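Local coordinates for adhesion G-protein coupled receptor G6 (PDB 6V55) that serves as the full extracellular region of an adhesion G-protein coupled receptor linked to myelination, probably receiving adhesive or signalling cues outside the cell, at residues H278-L281 / S282-S286; S662-Q665 / I666-S670. All coordinates share one frame; numbering follows the deposited sequence.

Contact 1: residues H278-L281 / S282-S286; sequences HAML and SSELS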
loop_
_atom_site.group_PDB
_atom_site.type_symbol
_atom_site.label_atom_id
_atom_site.label_comp_id
_atom_site.label_asym_id
_atom_site.label_seq_id
_atom_site.Cartn_x
_atom_site.Cartn_y
_atom_site.Cartn_z
ATOM N N HIS A 278 27.322 6.028 -41.874
ATOM C CA HIS A 278 27.407 6.949 -42.992
ATOM C C HIS A 278 27.840 8.303 -42.466
ATOM O O HIS A 278 27.734 8.583 -41.267
ATOM C CB HIS A 278 26.062 7.076 -43.721
ATOM C CG HIS A 278 24.888 7.209 -42.798
ATOM N ND1 HIS A 278 24.273 6.122 -42.210
ATOM C CD2 HIS A 278 24.218 8.301 -42.357
ATOM C CE1 HIS A 278 23.280 6.537 -41.444
ATOM N NE2 HIS A 278 23.222 7.855 -41.521
ATOM N N ALA A 279 28.338 9.140 -43.370
ATOM C CA ALA A 279 28.622 10.523 -43.026
ATOM C C ALA A 279 27.422 11.384 -43.358
ATOM O O ALA A 279 26.888 11.319 -44.471
ATOM C CB ALA A 279 29.835 11.054 -43.758
ATOM N N MET A 280 27.029 12.214 -42.400
ATOM C CA MET A 280 25.793 12.968 -42.483
ATOM C C MET A 280 26.004 14.316 -43.155
ATOM O O MET A 280 27.026 14.985 -42.940
ATOM C CB MET A 280 25.220 13.173 -41.086
ATOM C CG MET A 280 24.804 11.888 -40.423
ATOM S SD MET A 280 23.589 12.204 -39.143
ATOM C CE MET A 280 24.228 11.193 -37.814
ATOM N N LEU A 281 25.009 14.721 -43.950
ATOM C CA LEU A 281 24.952 16.075 -44.481
ATOM C C LEU A 281 24.646 17.077 -43.364
ATOM O O LEU A 281 24.252 16.715 -42.246
ATOM C CB LEU A 281 23.886 16.190 -45.574
ATOM C CG LEU A 281 24.005 15.499 -46.944
ATOM C CD1 LEU A 281 25.444 15.501 -47.458
ATOM C CD2 LEU A 281 23.396 14.078 -46.939
ATOM N N SER A 282 24.812 18.364 -43.688
ATOM C CA SER A 282 24.525 19.412 -42.709
ATOM C C SER A 282 23.024 19.550 -42.454
ATOM O O SER A 282 22.617 19.868 -41.325
ATOM C CB SER A 282 25.122 20.740 -43.172
ATOM O OG SER A 282 24.509 21.860 -42.555
ATOM N N SER A 283 22.211 19.296 -43.489
ATOM C CA SER A 283 20.766 19.165 -43.332
ATOM C C SER A 283 20.403 17.997 -42.408
ATOM O O SER A 283 19.531 18.131 -41.537
ATOM C CB SER A 283 20.142 18.994 -44.716
ATOM O OG SER A 283 18.727 18.945 -44.668
ATOM N N GLU A 284 21.099 16.862 -42.556
ATOM C CA GLU A 284 20.904 15.717 -41.667
ATOM C C GLU A 284 21.465 15.976 -40.274
ATOM O O GLU A 284 20.949 15.442 -39.287
ATOM C CB GLU A 284 21.558 14.474 -42.273
ATOM C CG GLU A 284 21.082 13.142 -41.717
ATOM C CD GLU A 284 21.374 11.993 -42.665
ATOM O OE1 GLU A 284 21.646 12.261 -43.857
ATOM O OE2 GLU A 284 21.334 10.826 -42.220
ATOM N N LEU A 285 22.506 16.796 -40.166
ATOM C CA LEU A 285 23.073 17.093 -38.858
ATOM C C LEU A 285 22.248 18.113 -38.072
ATOM O O LEU A 285 22.489 18.283 -36.869
ATOM C CB LEU A 285 24.529 17.579 -39.011
ATOM C CG LEU A 285 25.634 16.516 -39.146
ATOM C CD1 LEU A 285 26.942 17.109 -39.590
ATOM C CD2 LEU A 285 25.837 15.766 -37.842
ATOM N N SER A 286 21.283 18.787 -38.713
ATOM C CA SER A 286 20.437 19.774 -38.046
ATOM C C SER A 286 19.124 19.187 -37.536
ATOM O O SER A 286 18.515 19.772 -36.631
ATOM C CB SER A 286 20.163 20.959 -38.990
ATOM O OG SER A 286 18.980 20.777 -39.752
#

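Contact 2: residues S662-Q665 / I666-S670; sequences SLSQ and IEKVS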
loop_
_atom_site.group_PDB
_atom_site.type_symbol
_atom_site.label_atom_id
_atom_site.label_comp_id
_atom_site.label_asym_id
_atom_site.label_seq_id
_atom_site.Cartn_x
_atom_site.Cartn_y
_atom_site.Cartn_z
ATOM N N SER A 662 -56.622 -26.683 20.728
ATOM C CA SER A 662 -57.885 -25.989 20.526
ATOM C C SER A 662 -57.942 -25.388 19.127
ATOM O O SER A 662 -56.913 -25.193 18.475
ATOM C CB SER A 662 -58.050 -24.873 21.543
ATOM O OG SER A 662 -57.171 -23.809 21.210
ATOM N N LEU A 663 -59.164 -25.073 18.675
ATOM C CA LEU A 663 -59.343 -24.438 17.367
ATOM C C LEU A 663 -58.777 -23.029 17.322
ATOM O O LEU A 663 -58.387 -22.562 16.247
ATOM C CB LEU A 663 -60.815 -24.375 16.987
ATOM C CG LEU A 663 -61.249 -25.256 15.827
ATOM C CD1 LEU A 663 -61.145 -26.733 16.228
ATOM C CD2 LEU A 663 -62.659 -24.873 15.445
ATOM N N SER A 664 -58.751 -22.338 18.463
ATOM C CA SER A 664 -58.053 -21.063 18.548
ATOM C C SER A 664 -56.553 -21.236 18.338
ATOM O O SER A 664 -55.921 -20.411 17.667
ATOM C CB SER A 664 -58.323 -20.404 19.900
ATOM O OG SER A 664 -57.187 -19.653 20.317
ATOM N N GLN A 665 -55.965 -22.302 18.890
ATOM C CA GLN A 665 -54.537 -22.516 18.697
ATOM C C GLN A 665 -54.237 -23.059 17.307
ATOM O O GLN A 665 -53.222 -22.685 16.711
ATOM C CB GLN A 665 -53.980 -23.450 19.777
ATOM C CG GLN A 665 -53.814 -22.772 21.144
ATOM C CD GLN A 665 -53.774 -23.745 22.337
ATOM O OE1 GLN A 665 -54.653 -24.606 22.512
ATOM N NE2 GLN A 665 -52.758 -23.581 23.180
ATOM N N ILE A 666 -55.128 -23.880 16.749
ATOM C CA ILE A 666 -54.830 -24.549 15.486
ATOM C C ILE A 666 -54.933 -23.608 14.285
ATOM O O ILE A 666 -54.387 -23.915 13.218
ATOM C CB ILE A 666 -55.734 -25.792 15.368
ATOM C CG1 ILE A 666 -55.132 -26.818 14.420
ATOM C CG2 ILE A 666 -57.143 -25.448 14.930
ATOM C CD1 ILE A 666 -55.330 -28.215 14.932
ATOM N N GLU A 667 -55.574 -22.452 14.434
ATOM C CA GLU A 667 -55.583 -21.461 13.375
ATOM C C GLU A 667 -54.396 -20.527 13.456
ATOM O O GLU A 667 -54.132 -19.807 12.495
ATOM C CB GLU A 667 -56.867 -20.640 13.413
ATOM C CG GLU A 667 -58.011 -21.271 12.663
ATOM C CD GLU A 667 -59.307 -21.160 13.434
ATOM O OE1 GLU A 667 -60.252 -21.924 13.126
ATOM O OE2 GLU A 667 -59.371 -20.305 14.352
ATOM N N LYS A 668 -53.661 -20.533 14.555
ATOM C CA LYS A 668 -52.398 -19.817 14.617
ATOM C C LYS A 668 -51.218 -20.661 14.132
ATOM O O LYS A 668 -50.063 -20.267 14.332
ATOM C CB LYS A 668 -52.153 -19.318 16.050
ATOM C CG LYS A 668 -53.304 -18.452 16.565
ATOM C CD LYS A 668 -53.219 -18.183 18.059
ATOM C CE LYS A 668 -54.484 -17.478 18.588
ATOM N NZ LYS A 668 -54.435 -17.171 20.059
ATOM N N VAL A 669 -51.480 -21.809 13.507
ATOM C CA VAL A 669 -50.439 -22.709 13.027
ATOM C C VAL A 669 -50.392 -22.599 11.506
ATOM O O VAL A 669 -51.287 -23.079 10.796
ATOM C CB VAL A 669 -50.677 -24.151 13.492
ATOM C CG1 VAL A 669 -49.641 -25.086 12.891
ATOM C CG2 VAL A 669 -50.624 -24.224 15.008
ATOM N N SER A 670 -49.348 -21.947 11.014
ATOM C CA SER A 670 -49.141 -21.720 9.593
ATOM C C SER A 670 -47.920 -22.429 9.047
ATOM O O SER A 670 -47.889 -22.743 7.851
ATOM C CB SER A 670 -48.946 -20.217 9.300
ATOM O OG SER A 670 -50.004 -19.407 9.779
#

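Contact 1: residues H278-L281 / S282-S286
The carbonyl O of L281, just ahead of the short helix 282-286, accepts from L285 N at 2.7 Å, a bent bond with an N-H...O angle of 135°. This i to i+4 link joins the extended chain leaving strand 268-276 to the first turn of helix. E284 meets three residues of the preceding loop, H278, M280 and L281. A chi1 of -161° turns CG of E284 away from its own backbone N, and with the chain extended beyond it, the carboxylate reaches back along the incoming loop. There M280 and E284 lie crosswise at about a right angle, the thioether sulfur meeting the aliphatic stem, SD of M280 to CG of E284 at 3.7 Å. Farther out, OE2 of E284 stands 3.6 Å from NE2 of H278, approaching the imidazole obliquely, with ring and carboxylate planes 38° apart. The other carboxylate oxygen is flanked by L281, whose CD2 sits 4.0 Å from OE1 of E284. Beside the helix bond, CB of M280 rests on CG of L285 at 3.9 Å, and both residues are buried: M280 also touches L288, while L285 packs on C212 and Y230 of neighbouring strands. OG1 of T147 is hydrogen-bonded to the carbonyl O of H278, tying the loop to strand 145-154; the two antiparallel sheets here are consistent with the concanavalin-like sandwich of a pentaxin-family domain. Chemically, one compact backbone bond and an apolar M280-L285 contact fix the turn, while the nearby imidazole, if protonated, would probably favour the charged form of the E284 carboxylate, an influence that at this separation would act through space.

Contact 2: residues S662-Q665 / I666-S670
Two rotations about CB close this helix start on itself: S662 swings OG between its backbone N and carbonyl carbon (chi1 73°), and Q665 places CG beside its own N (chi1 -75°), before I666, E667 and K668 give their N-H groups to carbonyls of the turn. S662 occupies the N-cap. Its OG accepts from Q665 N at 3.0 Å and donates to OE1 of Q665 at 2.9 Å, while the backbone N of S662 makes a longer, weak bond to the same OE1, completing a capping box. Glutamine therefore acts here as the reciprocal partner, its amide oxygen taking two donors from one residue. Across the turn, the carbonyl O of S662 receives I666 N at 2.8 Å. The next step is looser, a weak bond from E667 N to L663 O. K668 N then makes an i to i+3 step to Q665 O at 3.1 Å, as the helix gives way to the loop before strand 671-677. Side chains lie along this ladder. CG2 of I666 nestles against L663, 3.4 Å from that residue's CA, and I666 also touches L658. The extended K668 runs past S664, its CE 3.4 Å from O of S664 and its NZ 3.7 Å from OG of S664. V669 is buried, touching L615, T617 and F705. The principle is a familiar one: the first N-H groups of a helix lack preceding carbonyls, and side-chain oxygens supply them. Here OG of S662 satisfies Q665 N, while the K668 ammonium is at most weakly stabilised by the S664 hydroxyl. OE2 of E667, 3.1 Å from L663 O, faces a second acceptor, which would probably disfavour a charged carboxylate there.

How the contacts relate
Contacts 1 and 2 are two versions of one local theme, a short turn of helix linked to a beta strand, set at opposite sides of the chain's centre. Their centres lie 105 Å apart and their nearest atoms about 91 Å apart, so neither touches the other. Contact 1 comes first along the chain, following strand 268-276 in the pentaxin-like part; contact 2 comes much later and leads into strand 671-677, part of the four-stranded sheet 600-603, 608-614, 671-677 and 697-701. They share no sheet. Each is a local feature of a different part of the chain, consistent with an extended, multidomain receptor ectodomain.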